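Local atomic coordinates of catabolite control protein A (Lactococcus lactis, PDB entry 2O20), a protein that probably acts as a global transcriptional regulator of carbon catabolite repression and activation, binding DNA control sequences to match gene expression to the available carbon source. Residues G67-T72 and E109-T114; N103-E108 and E132-S137; S128-K133 and V145-T150. The protein carries 1 engineered substitution. One frame throughout, in Å; residues are numbered along the deposited sequence. Where two conformers were deposited one is given.

Contact 1 of 3, residues G67-T72 and E109-T114; sequences GVILPT and EKVLET
Ile69 meets Val111 and Leu112 where helix 105-118 lies over the parallel sheet of a periplasmic-binding-protein-like domain, the alpha/beta fold of the LacI family. The backbones approach at Ile69 and Val111, whose CA atoms are 7.7 Å apart. Ile69 buries the most surface and is the one strand residue that touches the helical segment. Its CG1 branch stands beside the backbone N (chi1 -52°), and with chi2 at 175° the chain runs straight out, carrying CD1 to the helix. Val111 answers tip to tip: its CG1, placed opposite the backbone N (chi1 168°), touches both Ile69 CG1 and Ile69 CD1, each at 3.7 Å. Leu112 arrives from a different direction, its side chain crossing that of Ile69 at about a right angle. Ile69 CD1 therefore meets two successive helix residues, and every contact is between apolar carbons.

Alternation along the strand separates the two faces of the sheet. Ile69 points to helix 105-118, whereas Val68 points away from it and packs on Val85 of helix 76-91. Strand 65-70 is held edgewise as well, by backbone hydrogen bonds from Val68 to Ile97 and Ala99 and from Ile69 to Val124. Beyond the strand, Thr72 OG1 hydrogen-bonds to Arg83 of the second subunit, so this turn reaches the dimer interface. Packing is closest at the leucine, where Ile69 CD1 lies 3.4 Å from Leu112 CD2, tighter than usual for two methyl carbons.

Contact 2 of 3, residues N103-E108 and E132-S137; sequences NDVEKE and EKIRTS
Glu108 and Ile134 mark the closest backbone approach, with CA atoms 7.3 Å apart, as the first turns of helices 105-118 and 132-141 pack against each other. Ile134 supplies the largest buried surface, and its CD1 methyl makes most of the contact. Two torsions put it there: CG1 sits beside the backbone N (chi1 -48°), and chi2 of -57° bends CD1 round instead of extending it. Ile134 CD1 comes to 3.6 Å from Glu108 CB and 3.8 Å from Val105 O, which lie one turn apart on the facing helix. Val105 CG1 is a looser neighbour, 4.1 Å from Ile134 CD1.

Glu108 crosses Ile134 at about a right angle and contributes chiefly carbon. Its chain is extended beyond CG, carrying the carboxylate past the isoleucine; Glu108 OE1 passes 3.9 Å from Ile134 CG1, while Glu108 OE2 is hydrogen-bonded to Tyr125 OH. This buried acid is thus given a polar partner on the sheet while its aliphatic part packs against the next helix.

Asp104, at the N-cap of helix 105-118, accepts weak bonds at OD2 from Glu106 N and Lys107 N. Within the first turn of helix 132-141, Arg135 NH1 forms a 2.9 Å salt bridge with Glu132 OE1, and Arg135 NH2 has a second acidic partner in Asp152. Glu132 O receives both Thr136 N and Thr136 OG1.

Ile134 also touches Glu109 and Leu112, extending the seam along helix 105-118, and Glu108 ties that helix to strand 122-125 through Tyr125. The two are consecutive crossover helices of the beta-alpha-beta units 95-100/105-118/122-125 and 122-125/132-141/145-148, side by side on one face of the parallel sheet.

Contact 3 of 3, residues S128-K133 and V145-T150; sequences SSLDEK and VVLVGT
Thr150 and Ser129 bring the two backbones closest, with CA atoms 5.8 Å apart, beyond the carboxyl ends of neighbouring strands. Thr150 has the largest buried surface. Thr150 OG1 lies opposite the backbone N (chi1 -167°), which directs the hydroxyl to the 128-130 backbone, 3.5 Å from Ser129 CA and 3.4 Å from Ser128 O. The actual polar link is a water that accepts from Leu130 N at 2.9 Å and donates to Thr150 OG1 at 3.0 Å. The same hydroxyl has a second hydrogen-bond partner in Glu194.

Ser129 meets the threonine with carbon, CB standing 3.7 Å from Thr150 OG1. Its own hydroxyl, turned between backbone N and carbonyl carbon (chi1 53°), hydrogen-bonds instead to Asp192. The apolar part is a loose approach of Leu130 CD2 to Leu147 CD2, 4.2 Å. In Leu130, CG lies opposite the backbone N and CD2 runs straight on, while chi2 of 68° turns CD1 aside; in Leu147, CD1 runs straight on and the branch turned aside, CD2, meets Leu130.

Next along the chain, Asp131 N-caps helix 132-141: its OD2 receives Lys133 N at 2.8 Å, on the anti side of the carboxylate.

The whole belongs to the beta-alpha-beta unit of strand 122-125, helix 132-141 and strand 145-148. Tyr125 of the first strand packs on Leu130, Leu147 and Thr150, and Ile157 touches both leucines. The bonds to Asp192 and Glu194, at the start of helix 193-208, join these strand-end loops to the part of the chain that holds the four-stranded sheet, while Val146 and Val148 turn to helix 294-309.

Overall arrangement
The three contacts form one continuous patch on the six-stranded parallel sheet and its helices. Contact 2 lies about 9 Å, centre to centre, from each of the others, which are about 11 Å apart. Contacts 1 and 2 share helix 105-118 and alternate along the chain; contacts 2 and 3 share Glu132 and Lys133 at the start of helix 132-141, and contact 3 opens only after contact 1 has closed. Leu112 CD1 against Ile134 CG2, at 3.4 Å, joins the first two directly. Together they join strand 65-70, two adjacent helices and strand 145-148 to loops that reach the other lobe through Asp192 and Glu194, consistent with a LacI-family core whose lobes flank a ligand-binding cleft.

Contact 1 of 3, residues G67-T72 and E109-T114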
# COMPACT_ATOMS: atom_id res chain seq x y z
N GLY D 67 18.55 10.65 -3.18
CA GLY D 67 18.13 9.44 -3.90
C GLY D 67 17.59 8.40 -2.93
O GLY D 67 18.26 8.03 -1.96
N VAL D 68 16.40 7.87 -3.20
CA VAL D 68 15.78 6.82 -2.36
C VAL D 68 15.44 5.62 -3.21
O VAL D 68 14.64 5.71 -4.15
CB VAL D 68 14.49 7.33 -1.65
CG1 VAL D 68 13.95 6.28 -0.68
CG2 VAL D 68 14.73 8.66 -0.93
N ILE D 69 16.01 4.48 -2.85
CA ILE D 69 15.82 3.22 -3.55
C ILE D 69 15.01 2.32 -2.65
O ILE D 69 15.35 2.15 -1.49
CB ILE D 69 17.15 2.51 -3.84
CG1 ILE D 69 18.08 3.48 -4.54
CG2 ILE D 69 16.87 1.23 -4.70
CD1 ILE D 69 19.45 2.98 -4.79
N LEU D 70 13.92 1.77 -3.20
CA LEU D 70 13.07 0.82 -2.47
C LEU D 70 12.59 -0.23 -3.46
O LEU D 70 12.56 0.05 -4.66
CB LEU D 70 11.87 1.52 -1.81
CG LEU D 70 10.84 2.25 -2.69
CD1 LEU D 70 9.50 2.48 -1.92
CD2 LEU D 70 11.34 3.58 -3.23
N PRO D 71 12.30 -1.45 -2.99
CA PRO D 71 11.83 -2.49 -3.93
C PRO D 71 10.60 -2.04 -4.74
O PRO D 71 10.59 -2.10 -5.97
CB PRO D 71 11.48 -3.64 -2.98
CG PRO D 71 12.48 -3.49 -1.92
CD PRO D 71 12.51 -2.03 -1.66
N THR D 72 9.57 -1.58 -4.04
CA THR D 72 8.37 -1.08 -4.74
C THR D 72 7.53 -0.18 -3.85
O THR D 72 7.40 -0.39 -2.65
CB THR D 72 7.49 -2.24 -5.32
OG1 THR D 72 6.32 -1.71 -5.97
CG2 THR D 72 7.07 -3.19 -4.22
N GLU D 109 21.76 -1.77 -9.49
CA GLU D 109 22.98 -1.21 -10.09
C GLU D 109 22.69 -0.09 -11.07
O GLU D 109 23.40 0.91 -11.08
CB GLU D 109 23.79 -2.29 -10.84
CG GLU D 109 24.67 -3.13 -9.94
CD GLU D 109 25.52 -4.09 -10.74
OE1 GLU D 109 25.16 -5.28 -10.82
OE2 GLU D 109 26.53 -3.64 -11.31
N LYS D 110 21.69 -0.28 -11.91
CA LYS D 110 21.29 0.75 -12.86
C LYS D 110 20.80 2.01 -12.13
O LYS D 110 21.17 3.12 -12.49
CB LYS D 110 20.22 0.22 -13.82
CG LYS D 110 20.76 -0.83 -14.78
CD LYS D 110 19.68 -1.46 -15.65
CE LYS D 110 19.09 -0.46 -16.64
NZ LYS D 110 18.23 -1.16 -17.64
N VAL D 111 19.99 1.82 -11.09
CA VAL D 111 19.46 2.95 -10.30
C VAL D 111 20.61 3.80 -9.72
O VAL D 111 20.63 5.03 -9.88
CB VAL D 111 18.49 2.47 -9.19
CG1 VAL D 111 18.19 3.59 -8.19
CG2 VAL D 111 17.19 1.95 -9.81
N LEU D 112 21.58 3.16 -9.08
CA LEU D 112 22.78 3.85 -8.58
C LEU D 112 23.60 4.59 -9.64
O LEU D 112 24.14 5.67 -9.38
CB LEU D 112 23.71 2.89 -7.84
CG LEU D 112 23.20 2.28 -6.54
CD1 LEU D 112 24.31 1.43 -5.95
CD2 LEU D 112 22.77 3.34 -5.56
N GLU D 113 23.70 4.03 -10.84
CA GLU D 113 24.35 4.72 -11.94
C GLU D 113 23.64 6.02 -12.23
O GLU D 113 24.27 7.06 -12.41
CB GLU D 113 24.38 3.86 -13.21
CG GLU D 113 25.33 2.70 -13.13
CD GLU D 113 25.41 1.87 -14.42
OE1 GLU D 113 24.50 1.97 -15.28
OE2 GLU D 113 26.39 1.10 -14.54
N THR D 114 22.31 5.96 -12.30
CA THR D 114 21.51 7.13 -12.57
C THR D 114 21.66 8.16 -11.44
O THR D 114 21.79 9.35 -11.72
CB THR D 114 20.04 6.77 -12.81
OG1 THR D 114 19.96 5.87 -13.92
CG2 THR D 114 19.23 8.01 -13.13

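Contact 2 of 3, residues N103-E108 and E132-S137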
# COMPACT_ATOMS: atom_id res chain seq x y z
N ASN D 103 13.67 -5.34 -5.82
CA ASN D 103 14.70 -6.21 -5.24
C ASN D 103 15.59 -6.99 -6.23
O ASN D 103 16.05 -8.11 -5.92
CB ASN D 103 14.03 -7.19 -4.28
CG ASN D 103 13.95 -6.66 -2.89
OD1 ASN D 103 12.93 -6.83 -2.25
ND2 ASN D 103 15.03 -6.05 -2.40
N ASP D 104 15.80 -6.42 -7.41
CA ASP D 104 16.61 -7.03 -8.48
C ASP D 104 17.97 -6.31 -8.49
O ASP D 104 18.02 -5.11 -8.69
CB ASP D 104 15.85 -6.85 -9.81
CG ASP D 104 16.58 -7.41 -11.03
OD1 ASP D 104 15.89 -7.85 -11.97
OD2 ASP D 104 17.82 -7.42 -11.09
N VAL D 105 19.07 -7.05 -8.34
CA VAL D 105 20.40 -6.46 -8.21
C VAL D 105 20.88 -5.73 -9.47
O VAL D 105 21.56 -4.71 -9.38
CB VAL D 105 21.45 -7.52 -7.75
CG1 VAL D 105 22.84 -6.90 -7.64
CG2 VAL D 105 21.04 -8.10 -6.41
N GLU D 106 20.47 -6.21 -10.64
CA GLU D 106 20.73 -5.51 -11.90
C GLU D 106 20.03 -4.15 -11.92
O GLU D 106 20.58 -3.16 -12.38
CB GLU D 106 20.21 -6.31 -13.09
CG GLU D 106 20.77 -7.71 -13.26
CD GLU D 106 20.26 -8.39 -14.55
OE1 GLU D 106 19.77 -7.67 -15.46
OE2 GLU D 106 20.38 -9.64 -14.67
N LYS D 107 18.79 -4.15 -11.42
CA LYS D 107 17.97 -2.94 -11.37
C LYS D 107 18.57 -1.97 -10.33
O LYS D 107 18.65 -0.78 -10.57
CB LYS D 107 16.53 -3.33 -11.03
CG LYS D 107 15.44 -2.48 -11.70
CD LYS D 107 14.04 -3.18 -11.62
CE LYS D 107 13.59 -3.76 -12.95
NZ LYS D 107 12.37 -4.67 -12.84
N GLU D 108 19.01 -2.50 -9.20
CA GLU D 108 19.68 -1.69 -8.17
C GLU D 108 20.94 -1.02 -8.73
O GLU D 108 21.15 0.17 -8.50
CB GLU D 108 20.01 -2.53 -6.94
CG GLU D 108 18.75 -2.92 -6.14
CD GLU D 108 19.03 -3.89 -5.01
OE1 GLU D 108 20.05 -4.62 -5.08
OE2 GLU D 108 18.19 -3.94 -4.07
N GLU D 132 27.21 -7.03 -2.77
CA GLU D 132 28.61 -6.62 -2.82
C GLU D 132 28.93 -5.75 -4.03
O GLU D 132 29.80 -4.88 -3.96
CB GLU D 132 29.52 -7.87 -2.83
CG GLU D 132 30.99 -7.59 -2.56
CD GLU D 132 31.23 -7.02 -1.16
OE1 GLU D 132 31.05 -7.78 -0.18
OE2 GLU D 132 31.57 -5.82 -1.05
N LYS D 133 28.25 -6.01 -5.15
CA LYS D 133 28.31 -5.14 -6.33
C LYS D 133 27.86 -3.73 -5.92
O LYS D 133 28.57 -2.75 -6.14
CB LYS D 133 27.40 -5.65 -7.46
CG LYS D 133 27.80 -7.00 -8.07
CD LYS D 133 27.09 -7.21 -9.42
CE LYS D 133 27.42 -8.55 -10.06
NZ LYS D 133 27.48 -8.46 -11.57
N ILE D 134 26.69 -3.67 -5.28
CA ILE D 134 26.08 -2.42 -4.81
C ILE D 134 26.97 -1.75 -3.75
O ILE D 134 27.29 -0.56 -3.84
CB ILE D 134 24.63 -2.67 -4.23
CG1 ILE D 134 23.77 -3.55 -5.16
CG2 ILE D 134 23.89 -1.37 -3.98
CD1 ILE D 134 23.59 -3.04 -6.59
N ARG D 135 27.40 -2.51 -2.74
CA ARG D 135 28.27 -1.99 -1.69
C ARG D 135 29.54 -1.34 -2.26
O ARG D 135 29.97 -0.29 -1.78
CB ARG D 135 28.66 -3.08 -0.68
CG ARG D 135 29.48 -2.55 0.49
CD ARG D 135 30.20 -3.64 1.28
NE ARG D 135 29.26 -4.34 2.14
CZ ARG D 135 28.61 -5.46 1.82
NH1 ARG D 135 28.81 -6.05 0.65
NH2 ARG D 135 27.77 -6.01 2.69
N THR D 136 30.14 -1.98 -3.25
CA THR D 136 31.36 -1.44 -3.87
C THR D 136 31.03 -0.22 -4.75
O THR D 136 31.78 0.75 -4.75
CB THR D 136 32.10 -2.50 -4.70
OG1 THR D 136 32.39 -3.64 -3.88
CG2 THR D 136 33.40 -1.93 -5.26
N SER D 137 29.93 -0.31 -5.50
CA SER D 137 29.41 0.85 -6.24
C SER D 137 29.38 2.07 -5.31
O SER D 137 29.93 3.11 -5.65
CB SER D 137 28.01 0.56 -6.80
OG SER D 137 28.00 -0.65 -7.56

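Contact 3 of 3, residues S128-K133 and V145-T150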
# COMPACT_ATOMS: atom_id res chain seq x y z
N SER D 128 16.11 -6.02 0.51
CA SER D 128 16.37 -7.21 1.32
C SER D 128 17.78 -7.18 1.92
O SER D 128 17.96 -7.55 3.08
CB SER D 128 16.15 -8.48 0.51
OG SER D 128 16.85 -8.44 -0.72
N SER D 129 18.76 -6.74 1.13
CA SER D 129 20.09 -6.45 1.65
C SER D 129 21.04 -5.95 0.56
O SER D 129 20.85 -6.21 -0.62
CB SER D 129 20.72 -7.68 2.30
OG SER D 129 20.67 -8.75 1.37
N LEU D 130 22.09 -5.27 1.02
CA LEU D 130 23.06 -4.62 0.15
C LEU D 130 24.05 -5.62 -0.47
O LEU D 130 24.89 -6.19 0.22
CB LEU D 130 23.81 -3.54 0.95
CG LEU D 130 24.52 -2.48 0.12
CD1 LEU D 130 23.51 -1.61 -0.59
CD2 LEU D 130 25.46 -1.66 1.00
N ASP D 131 23.93 -5.81 -1.79
CA ASP D 131 24.81 -6.72 -2.54
C ASP D 131 26.22 -6.14 -2.66
O ASP D 131 26.42 -4.93 -2.65
CB ASP D 131 24.21 -6.98 -3.94
CG ASP D 131 24.99 -8.01 -4.75
OD1 ASP D 131 24.54 -9.17 -4.81
OD2 ASP D 131 26.04 -7.64 -5.34
N GLU D 132 27.21 -7.03 -2.77
CA GLU D 132 28.61 -6.62 -2.82
C GLU D 132 28.93 -5.75 -4.03
O GLU D 132 29.80 -4.88 -3.96
CB GLU D 132 29.52 -7.87 -2.83
CG GLU D 132 30.99 -7.59 -2.56
CD GLU D 132 31.23 -7.02 -1.16
OE1 GLU D 132 31.05 -7.78 -0.18
OE2 GLU D 132 31.57 -5.82 -1.05
N LYS D 133 28.25 -6.01 -5.15
CA LYS D 133 28.31 -5.14 -6.33
C LYS D 133 27.86 -3.73 -5.92
O LYS D 133 28.57 -2.75 -6.14
CB LYS D 133 27.40 -5.65 -7.46
CG LYS D 133 27.80 -7.00 -8.07
CD LYS D 133 27.09 -7.21 -9.42
CE LYS D 133 27.42 -8.55 -10.06
NZ LYS D 133 27.48 -8.46 -11.57
N VAL D 145 25.35 7.53 2.49
CA VAL D 145 24.27 6.54 2.38
C VAL D 145 23.86 6.05 3.78
O VAL D 145 24.71 5.91 4.68
CB VAL D 145 24.69 5.35 1.45
CG1 VAL D 145 26.02 4.81 1.87
CG2 VAL D 145 23.66 4.24 1.43
N VAL D 146 22.56 5.86 3.97
CA VAL D 146 22.01 5.24 5.17
C VAL D 146 21.08 4.09 4.73
O VAL D 146 20.28 4.25 3.82
CB VAL D 146 21.22 6.25 6.01
CG1 VAL D 146 20.73 5.60 7.34
CG2 VAL D 146 22.08 7.49 6.29
N LEU D 147 21.21 2.94 5.39
CA LEU D 147 20.33 1.78 5.17
C LEU D 147 19.17 1.81 6.17
O LEU D 147 19.37 2.17 7.33
CB LEU D 147 21.13 0.47 5.33
CG LEU D 147 22.53 0.38 4.70
CD1 LEU D 147 23.20 -0.91 5.09
CD2 LEU D 147 22.53 0.52 3.16
N VAL D 148 17.96 1.44 5.72
CA VAL D 148 16.79 1.31 6.59
C VAL D 148 16.14 -0.07 6.40
O VAL D 148 15.83 -0.47 5.27
CB VAL D 148 15.72 2.42 6.32
CG1 VAL D 148 14.66 2.41 7.44
CG2 VAL D 148 16.38 3.82 6.17
N GLY D 149 15.97 -0.81 7.50
CA GLY D 149 15.37 -2.14 7.46
C GLY D 149 16.34 -3.24 7.08
O GLY D 149 15.94 -4.40 6.93
N THR D 150 17.61 -2.88 6.89
CA THR D 150 18.66 -3.88 6.67
C THR D 150 19.95 -3.44 7.35
O THR D 150 20.12 -2.27 7.71
CB THR D 150 18.85 -4.20 5.16
OG1 THR D 150 19.66 -5.39 5.01
CG2 THR D 150 19.45 -3.01 4.40
O HOH W 1 22.33 -4.72 3.81